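Local coordinates for uncharacterized protein PSPTO_0244 (Pseudomonas syringae pv. tomato, PDB 3MYX), which is of unknown function but belongs to the cupin superfamily, with a cupin domain of the kind named for (S)-ureidoglycine aminohydrolase, at residues A[7-13]-A[211-217]; A[20-25]-A[37-41]; A[130-136]-A[231-235]; A[149-155]-A[172-178]. All blocks are in the same frame, centred on the assembly; numbering follows the deposited sequence.

Contact 1. Residues A[7-13]-A[211-217]; sequences VLLLARA and TGDTVFV
A classic beta bulge interrupts the antiparallel pairing of strand 7-11 with strand 214-217, at the edge of a cupin-type beta sheet that thereby takes in the N-terminal strand. At the bulge Leu10 and Ala11 both face Thr214, and the carbonyl oxygen of Thr214 accepts two N-H groups, from Leu10 N at 2.8 Å and from Ala11 N at 3.3 Å. Before the bulge the pairing is regular: Leu8 and Phe216 form a hydrogen-bonded pair, with Leu8 N giving a nearly straight bond (168°) to Phe216 O at 2.8 Å. Val7, Leu9, Val215 and Val217 share one face of the sheet, where Val7 CG1 meets Val215 CG2 at 3.6 Å and strand 206-209 adds Leu207. Val7 CG2 runs alongside Val217 CG1 on this face. Leu10 reaches across instead, its CD1 touching Phe216 CB at 4.1 Å. Past the strand end, Asp213 offers its carboxylate to two donors of segment 7-13. Its OD1 receives Ala13 N at 2.8 Å nearly head-on, while OD2 forms a salt bridge with Arg12 NH1, also at 2.8 Å. A bend at chi2 (-71°) folds the Arg12 chain back over the aspartate, and the guanidinium meets OD2 from above the carboxylate plane, the two planes lying 67° apart. Asn210 N also donates to OD2, and Arg12 NH1 has a second acceptor in Thr208 O. The buried carboxylate thus has both oxygens satisfied; Arg12 probably offsets its charge, and its bonds tie the chain just beyond strand 7-11 to the residues leading into strand 214-217.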
# COMPACT_ATOMS: atom_id res chain seq x y z
N VAL A 7 -4.79 2.91 12.45
CA VAL A 7 -3.66 3.28 11.61
C VAL A 7 -2.49 2.42 12.04
O VAL A 7 -2.14 2.37 13.24
CB VAL A 7 -3.34 4.78 11.77
CG1 VAL A 7 -2.10 5.16 10.99
CG2 VAL A 7 -4.55 5.65 11.38
N LEU A 8 -1.89 1.73 11.08
CA LEU A 8 -0.83 0.75 11.34
C LEU A 8 0.41 1.02 10.52
O LEU A 8 0.36 0.97 9.29
CB LEU A 8 -1.35 -0.66 11.02
CG LEU A 8 -2.58 -1.09 11.83
CD1 LEU A 8 -3.20 -2.35 11.27
CD2 LEU A 8 -2.20 -1.25 13.32
N LEU A 9 1.50 1.30 11.20
CA LEU A 9 2.80 1.44 10.53
C LEU A 9 3.25 0.02 10.15
O LEU A 9 3.38 -0.85 11.01
CB LEU A 9 3.82 2.15 11.44
CG LEU A 9 4.93 3.01 10.81
CD1 LEU A 9 5.66 2.28 9.71
CD2 LEU A 9 4.41 4.35 10.27
N LEU A 10 3.46 -0.22 8.85
CA LEU A 10 3.84 -1.55 8.37
C LEU A 10 5.36 -1.73 8.34
O LEU A 10 5.87 -2.78 8.71
CB LEU A 10 3.26 -1.83 6.97
CG LEU A 10 1.73 -1.74 6.85
CD1 LEU A 10 1.32 -2.19 5.45
CD2 LEU A 10 1.02 -2.60 7.92
N ALA A 11 6.09 -0.72 7.86
CA ALA A 11 7.53 -0.79 7.82
C ALA A 11 8.13 0.60 7.80
O ALA A 11 7.60 1.50 7.16
CB ALA A 11 8.00 -1.58 6.60
N ARG A 12 9.25 0.75 8.51
CA ARG A 12 10.04 1.96 8.48
C ARG A 12 11.10 1.86 7.39
O ARG A 12 11.57 0.76 7.06
CB ARG A 12 10.77 2.15 9.80
CG ARG A 12 9.90 2.44 11.00
CD ARG A 12 9.32 3.80 10.91
NE ARG A 12 8.68 4.20 12.16
CZ ARG A 12 7.97 5.31 12.32
NH1 ARG A 12 7.79 6.16 11.32
NH2 ARG A 12 7.43 5.57 13.50
N ALA A 13 11.55 3.01 6.89
CA ALA A 13 12.59 3.04 5.88
C ALA A 13 13.83 2.24 6.29
O ALA A 13 14.40 1.54 5.48
CB ALA A 13 12.97 4.49 5.53
N THR A 211 9.71 9.68 5.16
CA THR A 211 10.03 9.28 3.83
C THR A 211 10.53 7.82 3.83
O THR A 211 11.40 7.46 4.62
CB THR A 211 11.11 10.19 3.26
OG1 THR A 211 10.72 11.57 3.42
CG2 THR A 211 11.38 9.85 1.82
N GLY A 212 9.97 6.99 2.96
CA GLY A 212 10.37 5.60 2.87
C GLY A 212 9.62 4.65 3.79
O GLY A 212 9.86 3.45 3.76
N ASP A 213 8.72 5.19 4.60
CA ASP A 213 7.87 4.36 5.48
C ASP A 213 6.59 3.97 4.75
O ASP A 213 6.09 4.72 3.91
CB ASP A 213 7.43 5.11 6.74
CG ASP A 213 8.56 5.51 7.66
OD1 ASP A 213 9.72 5.10 7.48
OD2 ASP A 213 8.24 6.27 8.60
N THR A 214 6.03 2.82 5.12
CA THR A 214 4.72 2.40 4.65
C THR A 214 3.76 2.30 5.83
O THR A 214 4.08 1.69 6.86
CB THR A 214 4.78 1.04 3.95
OG1 THR A 214 5.67 1.13 2.84
CG2 THR A 214 3.40 0.62 3.48
N VAL A 215 2.58 2.89 5.67
CA VAL A 215 1.52 2.88 6.65
C VAL A 215 0.23 2.40 5.99
O VAL A 215 0.01 2.62 4.79
CB VAL A 215 1.32 4.30 7.29
CG1 VAL A 215 0.89 5.34 6.25
CG2 VAL A 215 0.36 4.28 8.48
N PHE A 216 -0.63 1.75 6.77
CA PHE A 216 -1.96 1.33 6.33
C PHE A 216 -3.00 1.97 7.23
O PHE A 216 -2.91 1.89 8.46
CB PHE A 216 -2.11 -0.19 6.34
CG PHE A 216 -3.47 -0.65 5.89
CD1 PHE A 216 -3.81 -0.67 4.54
CD2 PHE A 216 -4.44 -1.02 6.81
CE1 PHE A 216 -5.07 -1.05 4.14
CE2 PHE A 216 -5.68 -1.43 6.41
CZ PHE A 216 -6.01 -1.43 5.09
N VAL A 217 -3.97 2.63 6.60
CA VAL A 217 -5.09 3.23 7.32
C VAL A 217 -6.36 2.46 6.95
O VAL A 217 -6.83 2.50 5.82
CB VAL A 217 -5.26 4.72 6.97
CG1 VAL A 217 -6.38 5.32 7.83
CG2 VAL A 217 -3.95 5.49 7.19

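Contact 2. Residues A[20-25]-A[37-41]; sequences TEFTTG and RRTAF
Thr23 O takes hydrogen bonds from Thr39 N at 2.8 Å and from a water, in a short antiparallel pairing of strands 23-24 and 37-39 at the surface of a cupin-family beta sheet. The same water also donates to Gly25 O and accepts from Thr39 OG1, so it links both strands beside the backbone pair. Thr23 N returns an almost straight bond (174°) to Thr39 O, and Gly25 N continues the pairing to Arg37 O at 3.0 Å. Where the strands diverge, a second water takes over the bridging, donating to Glu21 O and Ala40 O. Thr24 and Arg38 extend alongside each other from the non-hydrogen-bonded pair, bringing Arg38 CD within 3.3 Å of Thr24 OG1; the polar end of Arg38 goes on to Ser35 O. The Phe22 side chain crosses that of Arg38 at about a right angle. With CG beside its own backbone N (chi1 -62°), Phe22 sets CB 3.8 Å from Arg38 CB and CD2 close to Arg38 O. In the conformer described, Thr20 CG2 lies over one face of the Phe22 ring, offset toward the rim. Farther round that ring, Phe22 CE2 packs 3.9 Å from Ala40 CB.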
# COMPACT_ATOMS: atom_id res chain seq x y z
N THR A 20 3.33 -2.46 15.45
CA THR A 20 2.31 -3.28 14.84
C THR A 20 2.44 -4.78 15.05
O THR A 20 3.52 -5.36 14.91
CB THR A 20 2.35 -2.94 13.34
OG1 THR A 20 2.21 -1.52 13.22
CG2 THR A 20 1.26 -3.66 12.57
N GLU A 21 1.32 -5.40 15.41
CA GLU A 21 1.25 -6.84 15.55
C GLU A 21 0.95 -7.47 14.19
O GLU A 21 0.05 -7.03 13.47
CB GLU A 21 0.17 -7.23 16.56
CG GLU A 21 0.35 -6.60 17.94
CD GLU A 21 1.52 -7.19 18.70
OE1 GLU A 21 2.09 -8.20 18.22
OE2 GLU A 21 1.87 -6.66 19.77
N PHE A 22 1.71 -8.51 13.84
CA PHE A 22 1.47 -9.25 12.60
C PHE A 22 1.09 -10.70 12.90
O PHE A 22 1.67 -11.33 13.80
CB PHE A 22 2.74 -9.26 11.74
CG PHE A 22 3.19 -7.90 11.29
CD1 PHE A 22 4.07 -7.16 12.06
CD2 PHE A 22 2.77 -7.37 10.08
CE1 PHE A 22 4.51 -5.91 11.65
CE2 PHE A 22 3.20 -6.12 9.65
CZ PHE A 22 4.08 -5.39 10.43
N THR A 23 0.14 -11.22 12.13
CA THR A 23 -0.24 -12.62 12.17
C THR A 23 0.52 -13.36 11.09
O THR A 23 0.43 -12.99 9.91
CB THR A 23 -1.76 -12.77 11.91
OG1 THR A 23 -2.47 -12.19 13.01
CG2 THR A 23 -2.17 -14.25 11.79
N THR A 24 1.26 -14.40 11.48
CA THR A 24 2.01 -15.21 10.52
C THR A 24 1.16 -16.35 9.96
O THR A 24 0.50 -17.09 10.72
CB THR A 24 3.26 -15.79 11.17
OG1 THR A 24 4.13 -14.73 11.56
CG2 THR A 24 4.00 -16.71 10.23
N GLY A 25 1.19 -16.51 8.64
CA GLY A 25 0.52 -17.61 7.97
C GLY A 25 -0.24 -17.16 6.75
O GLY A 25 -0.34 -15.98 6.46
N ARG A 37 4.20 -14.74 5.12
CA ARG A 37 3.09 -13.80 5.13
C ARG A 37 2.85 -13.29 6.54
O ARG A 37 2.57 -14.07 7.45
CB ARG A 37 1.82 -14.46 4.57
CG ARG A 37 0.58 -13.57 4.61
CD ARG A 37 0.59 -12.49 3.54
NE ARG A 37 0.25 -13.03 2.24
CZ ARG A 37 0.23 -12.34 1.11
NH1 ARG A 37 0.61 -11.08 1.09
NH2 ARG A 37 -0.15 -12.92 -0.01
N ARG A 38 2.95 -11.97 6.71
CA ARG A 38 2.81 -11.33 8.02
C ARG A 38 1.73 -10.29 7.87
O ARG A 38 1.95 -9.20 7.32
CB ARG A 38 4.13 -10.70 8.47
CG ARG A 38 5.35 -11.57 8.27
CD ARG A 38 5.31 -12.83 9.10
NE ARG A 38 6.39 -13.74 8.71
CZ ARG A 38 7.66 -13.62 9.10
NH1 ARG A 38 8.02 -12.63 9.92
NH2 ARG A 38 8.57 -14.49 8.68
N THR A 39 0.53 -10.62 8.34
CA THR A 39 -0.64 -9.79 8.09
C THR A 39 -0.94 -8.90 9.29
O THR A 39 -1.09 -9.40 10.41
CB THR A 39 -1.84 -10.68 7.75
OG1 THR A 39 -1.52 -11.43 6.57
CG2 THR A 39 -3.09 -9.87 7.52
N ALA A 40 -1.01 -7.60 9.05
CA ALA A 40 -1.32 -6.63 10.09
C ALA A 40 -2.81 -6.34 10.20
O ALA A 40 -3.29 -5.90 11.24
CB ALA A 40 -0.57 -5.35 9.83
N PHE A 41 -3.54 -6.56 9.10
CA PHE A 41 -4.94 -6.22 9.02
C PHE A 41 -5.60 -7.06 7.96
O PHE A 41 -5.07 -7.22 6.86
CB PHE A 41 -5.08 -4.74 8.63
CG PHE A 41 -6.51 -4.31 8.42
CD1 PHE A 41 -7.11 -4.38 7.17
CD2 PHE A 41 -7.25 -3.84 9.48
CE1 PHE A 41 -8.42 -3.99 6.98
CE2 PHE A 41 -8.57 -3.45 9.29
CZ PHE A 41 -9.14 -3.52 8.05
O HOH W 1 -1.99 -5.33 13.61
O HOH W 2 -2.60 -9.15 13.12
O HOH W 3 -1.15 -13.88 7.82

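Contact 3. Residues A[130-136]-A[231-235]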
# COMPACT_ATOMS: atom_id res chain seq x y z
N LEU A 130 5.10 0.63 -11.18
CA LEU A 130 4.62 1.95 -10.73
C LEU A 130 5.81 2.90 -10.57
O LEU A 130 6.54 2.79 -9.59
CB LEU A 130 3.86 1.84 -9.40
CG LEU A 130 2.71 0.83 -9.34
CD1 LEU A 130 2.25 0.66 -7.88
CD2 LEU A 130 1.54 1.20 -10.24
N ASP A 131 5.97 3.84 -11.50
CA ASP A 131 7.13 4.73 -11.49
C ASP A 131 7.01 5.77 -10.36
O ASP A 131 6.04 6.52 -10.34
CB ASP A 131 7.22 5.43 -12.86
CG ASP A 131 8.50 6.26 -13.07
OD1 ASP A 131 9.28 6.45 -12.12
OD2 ASP A 131 8.70 6.70 -14.23
N ARG A 132 8.01 5.84 -9.48
CA ARG A 132 8.08 6.88 -8.45
C ARG A 132 7.93 8.28 -9.04
O ARG A 132 7.40 9.17 -8.38
CB ARG A 132 9.42 6.79 -7.70
CG ARG A 132 9.60 5.55 -6.83
CD ARG A 132 11.03 5.33 -6.35
NE ARG A 132 11.44 6.36 -5.40
CZ ARG A 132 11.22 6.33 -4.09
NH1 ARG A 132 10.53 5.35 -3.53
NH2 ARG A 132 11.67 7.32 -3.32
N LEU A 133 8.44 8.47 -10.27
CA LEU A 133 8.45 9.77 -10.94
C LEU A 133 7.30 9.93 -11.93
O LEU A 133 7.36 10.76 -12.82
CB LEU A 133 9.80 10.01 -11.65
CG LEU A 133 11.07 9.95 -10.79
CD1 LEU A 133 12.32 10.22 -11.63
CD2 LEU A 133 10.94 10.92 -9.62
N ALA A 134 6.24 9.16 -11.76
CA ALA A 134 5.07 9.27 -12.63
C ALA A 134 4.59 10.72 -12.73
O ALA A 134 4.59 11.48 -11.74
CB ALA A 134 3.94 8.40 -12.08
N LEU A 135 4.13 11.11 -13.91
CA LEU A 135 3.56 12.44 -14.12
C LEU A 135 2.11 12.45 -13.62
O LEU A 135 1.33 11.54 -13.91
CB LEU A 135 3.58 12.80 -15.60
CG LEU A 135 4.97 12.81 -16.24
CD1 LEU A 135 4.85 13.03 -17.75
CD2 LEU A 135 5.80 13.90 -15.60
N LEU A 136 1.76 13.49 -12.87
CA LEU A 136 0.49 13.55 -12.15
C LEU A 136 -0.39 14.66 -12.69
O LEU A 136 0.08 15.63 -13.28
CB LEU A 136 0.75 13.80 -10.67
CG LEU A 136 1.80 12.94 -9.97
CD1 LEU A 136 1.80 13.28 -8.48
CD2 LEU A 136 1.56 11.42 -10.20
N VAL A 231 4.29 16.41 0.21
CA VAL A 231 4.30 14.96 0.35
C VAL A 231 4.04 14.34 -1.00
O VAL A 231 3.19 14.81 -1.75
CB VAL A 231 3.24 14.50 1.38
CG1 VAL A 231 3.09 12.99 1.39
CG2 VAL A 231 3.59 14.99 2.78
N ARG A 232 4.76 13.27 -1.30
CA ARG A 232 4.49 12.44 -2.46
C ARG A 232 4.44 11.01 -1.99
O ARG A 232 5.31 10.60 -1.21
CB ARG A 232 5.55 12.63 -3.52
CG ARG A 232 5.37 11.83 -4.79
CD ARG A 232 6.54 12.11 -5.72
NE ARG A 232 6.39 11.54 -7.04
CZ ARG A 232 5.87 12.14 -8.12
NH1 ARG A 232 5.37 13.37 -8.12
NH2 ARG A 232 5.82 11.47 -9.22
N LYS A 233 3.46 10.25 -2.47
CA LYS A 233 3.30 8.89 -2.00
C LYS A 233 2.83 7.94 -3.08
O LYS A 233 2.12 8.36 -3.99
CB LYS A 233 2.30 8.85 -0.83
CG LYS A 233 0.87 9.08 -1.22
CD LYS A 233 -0.00 9.42 -0.02
CE LYS A 233 -1.45 9.50 -0.41
NZ LYS A 233 -2.32 9.95 0.75
N PHE A 234 3.22 6.67 -2.94
CA PHE A 234 2.49 5.59 -3.57
C PHE A 234 1.25 5.38 -2.72
O PHE A 234 1.30 5.45 -1.48
CB PHE A 234 3.28 4.29 -3.52
CG PHE A 234 4.42 4.21 -4.49
CD1 PHE A 234 4.18 4.24 -5.85
CD2 PHE A 234 5.72 3.97 -4.05
CE1 PHE A 234 5.23 4.09 -6.76
CE2 PHE A 234 6.77 3.83 -4.96
CZ PHE A 234 6.54 3.88 -6.30
N TYR A 235 0.14 5.04 -3.38
CA TYR A 235 -1.07 4.68 -2.67
C TYR A 235 -1.75 3.47 -3.28
O TYR A 235 -1.64 3.22 -4.49
CB TYR A 235 -2.06 5.84 -2.63
CG TYR A 235 -2.56 6.28 -3.99
CD1 TYR A 235 -3.65 5.65 -4.60
CD2 TYR A 235 -1.93 7.31 -4.68
CE1 TYR A 235 -4.11 6.06 -5.85
CE2 TYR A 235 -2.38 7.70 -5.92
CZ TYR A 235 -3.45 7.09 -6.50
OH TYR A 235 -3.84 7.53 -7.76
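The guanidinium of Arg232 and the ring of Phe234 both receive backbone carbonyls near their planes, at their edges, where strand 231-237 of the cupin-type sheet meets the type I beta turn from Asp131 to Ala134 and Leu130 just before it. Arg232 grips Arg132 O side-on with two nitrogens, NE and NH2, each at 2.9 Å. The NE bond runs nearly along the C=O axis, whereas NH2 is tilted 23° from the carbonyl plane. NH2 also donates to Ala134 O at 2.8 Å, on a lone pair in the carbonyl plane, so one arginine satisfies two carbonyls of the turn and has its rotation fixed by them. An arm extended from CG to NE, starting with CG anti to the backbone N (chi1 -179°), carries the guanidinium from the strand to the turn. The turn is braced from within by an Asx turn, Asp131 OD1 accepting Leu133 N. Phe234 receives Leu130 O at its edge, 3.4 Å from CE1, while Leu130 CB packs on the same ring carbon. The Arg132 side chain crosses the phenyl at about a right angle before its NH1 bonds to Gly90 O, its CG lying 3.5 Å from Phe234 CZ.

Contact 4. Residues A[149-155]-A[172-178]; sequences SPLPQCR and WDSTPYE
Asp173 and Arg155 pair through backbone and side chain alike. Arg155 N donates to Asp173 O, and Asp173 N to Arg155 O at 2.8 Å, which marks the hydrogen-bonded pair of strands 154-161 and 168-174. Beyond the backbone, the arginine grips the carboxylate side-on: NE reaches the syn lone pair of Asp173 OD1 at 3.0 Å and NH2 meets OD2 at 2.8 Å. A bend at chi3 (-73°) turns the guanidinium back toward the aspartate, leaving the two planes 35° apart. Tyr230 OH is a further hydrogen-bond partner of OD2, so this carboxylate probably keeps its charge.

Farther on, hydroxyls stand in for missing backbone partners. Thr175 OG1 accepts Gln153 N at 2.9 Å, and Thr175 N answers with a bond to Gln153 O. Ser149 OG is used twice, accepting Glu178 N at 2.9 Å and donating to Pro150 O; Ser149 N completes this end through Glu178 O. A water donates to the carbonyls of Pro150 and Pro176, and Ser174 OG donates to Thr175 O.

Apolar groups fill in between these bonds. Pro152 CG lies 3.6 Å from Tyr177 CD1, and the Tyr177 ring stacks on Trp225. Cys154 SG approaches the five-membered ring of Trp172 obliquely, its sulfur 5.1 Å from the centroid, in a sulfur-aromatic contact. The contact forms the open end of the antiparallel hairpin of strands 154-161 and 168-174 in a cupin-type sheet, where regular pairing gives way to proline-containing segments held largely by side-chain hydroxyls.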
# COMPACT_ATOMS: atom_id res chain seq x y z
N SER A 149 -6.21 24.09 7.74
CA SER A 149 -5.41 24.96 6.91
C SER A 149 -6.21 25.35 5.67
O SER A 149 -7.29 24.80 5.40
CB SER A 149 -4.16 24.21 6.45
OG SER A 149 -4.52 23.16 5.56
N PRO A 150 -5.65 26.26 4.84
CA PRO A 150 -6.21 26.44 3.50
C PRO A 150 -6.16 25.12 2.71
O PRO A 150 -5.37 24.21 3.02
CB PRO A 150 -5.28 27.48 2.88
CG PRO A 150 -4.75 28.25 4.06
CD PRO A 150 -4.54 27.19 5.10
N LEU A 151 -7.00 25.03 1.69
CA LEU A 151 -7.01 23.84 0.86
C LEU A 151 -5.69 23.69 0.10
O LEU A 151 -5.14 24.67 -0.39
CB LEU A 151 -8.17 23.87 -0.14
CG LEU A 151 -9.56 23.61 0.45
CD1 LEU A 151 -10.64 24.29 -0.40
CD2 LEU A 151 -9.82 22.15 0.62
N PRO A 152 -5.17 22.46 0.01
CA PRO A 152 -3.95 22.20 -0.74
C PRO A 152 -4.22 22.06 -2.24
O PRO A 152 -5.38 22.02 -2.68
CB PRO A 152 -3.51 20.83 -0.19
CG PRO A 152 -4.83 20.16 0.12
CD PRO A 152 -5.71 21.24 0.63
N GLN A 153 -3.14 22.00 -3.01
CA GLN A 153 -3.16 21.51 -4.39
C GLN A 153 -2.64 20.09 -4.40
O GLN A 153 -1.51 19.85 -3.96
CB GLN A 153 -2.30 22.41 -5.28
CG GLN A 153 -2.77 23.85 -5.25
CD GLN A 153 -2.07 24.69 -6.29
OE1 GLN A 153 -0.92 25.10 -6.11
NE2 GLN A 153 -2.76 24.95 -7.39
N CYS A 154 -3.47 19.17 -4.85
CA CYS A 154 -3.16 17.75 -4.89
C CYS A 154 -3.12 17.30 -6.35
O CYS A 154 -3.83 17.85 -7.20
CB CYS A 154 -4.21 16.91 -4.17
SG CYS A 154 -4.59 17.44 -2.49
N ARG A 155 -2.28 16.31 -6.63
CA ARG A 155 -2.22 15.67 -7.94
C ARG A 155 -2.14 14.17 -7.76
O ARG A 155 -1.62 13.69 -6.76
CB ARG A 155 -1.02 16.16 -8.76
CG ARG A 155 -0.94 17.67 -8.98
CD ARG A 155 0.26 18.04 -9.79
NE ARG A 155 1.48 17.91 -9.01
CZ ARG A 155 2.59 18.63 -9.21
NH1 ARG A 155 2.68 19.50 -10.21
NH2 ARG A 155 3.62 18.48 -8.40
N TRP A 172 0.58 10.00 -5.81
CA TRP A 172 -0.12 11.24 -5.43
C TRP A 172 0.86 12.20 -4.84
O TRP A 172 1.84 11.79 -4.20
CB TRP A 172 -1.16 10.90 -4.37
CG TRP A 172 -1.93 11.97 -3.65
CD1 TRP A 172 -3.16 12.42 -3.97
CD2 TRP A 172 -1.60 12.60 -2.41
NE1 TRP A 172 -3.62 13.30 -3.03
CE2 TRP A 172 -2.68 13.40 -2.04
CE3 TRP A 172 -0.49 12.53 -1.55
CZ2 TRP A 172 -2.70 14.12 -0.85
CZ3 TRP A 172 -0.51 13.25 -0.38
CH2 TRP A 172 -1.62 14.02 -0.03
N ASP A 173 0.61 13.50 -5.01
CA ASP A 173 1.36 14.49 -4.26
C ASP A 173 0.48 15.63 -3.81
O ASP A 173 -0.66 15.78 -4.25
CB ASP A 173 2.66 14.93 -4.96
CG ASP A 173 2.49 15.92 -6.14
OD1 ASP A 173 1.40 16.47 -6.42
OD2 ASP A 173 3.54 16.11 -6.83
N SER A 174 1.00 16.41 -2.88
CA SER A 174 0.24 17.49 -2.30
C SER A 174 1.14 18.52 -1.67
O SER A 174 2.16 18.19 -1.07
CB SER A 174 -0.71 16.97 -1.21
OG SER A 174 -1.60 17.97 -0.76
N THR A 175 0.69 19.76 -1.75
CA THR A 175 1.22 20.85 -0.95
C THR A 175 0.73 20.63 0.51
O THR A 175 -0.08 19.74 0.79
CB THR A 175 0.77 22.19 -1.55
OG1 THR A 175 -0.65 22.29 -1.52
CG2 THR A 175 1.25 22.35 -3.00
N PRO A 176 1.27 21.41 1.47
CA PRO A 176 0.97 21.15 2.88
C PRO A 176 -0.49 21.38 3.23
O PRO A 176 -1.14 22.27 2.69
CB PRO A 176 1.81 22.19 3.62
CG PRO A 176 2.80 22.66 2.67
CD PRO A 176 2.27 22.48 1.30
N TYR A 177 -1.00 20.59 4.15
CA TYR A 177 -2.32 20.85 4.72
C TYR A 177 -2.56 20.17 6.03
O TYR A 177 -1.81 19.25 6.44
CB TYR A 177 -3.45 20.48 3.75
CG TYR A 177 -3.63 19.00 3.45
CD1 TYR A 177 -2.87 18.36 2.49
CD2 TYR A 177 -4.59 18.26 4.12
CE1 TYR A 177 -3.07 17.02 2.18
CE2 TYR A 177 -4.81 16.93 3.82
CZ TYR A 177 -4.05 16.31 2.84
OH TYR A 177 -4.23 14.99 2.52
N GLU A 178 -3.60 20.64 6.71
CA GLU A 178 -4.03 20.11 7.99
C GLU A 178 -5.54 20.04 8.00
O GLU A 178 -6.20 21.00 7.62
CB GLU A 178 -3.52 21.00 9.13
CG GLU A 178 -3.87 20.48 10.54
CD GLU A 178 -3.40 21.41 11.66
OE1 GLU A 178 -2.65 22.37 11.38
OE2 GLU A 178 -3.79 21.15 12.81
O HOH W 4 -2.32 24.64 3.62

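Overall arrangement
Contacts 1, 3 and 4 all reach one seven-stranded antiparallel sheet, whereas contact 2 belongs to another sheet and lies at the surface. Contact 1 is the most buried; its strand 7-11 is outermost in the shared sheet, and it touches contact 2 through the packing of Phe216 on Phe41. Contacts 3 and 4 meet directly, because strands 231-237 and 168-174 are neighbours, while contacts 2 and 4 lie about 32 Å apart, centre to centre. Buried aspartates pair with arginines in contacts 1 and 4, and an arginine serves backbone carbonyls in contact 3. Contact 2 relies most on water, three molecules bridging its segments against one in contact 4.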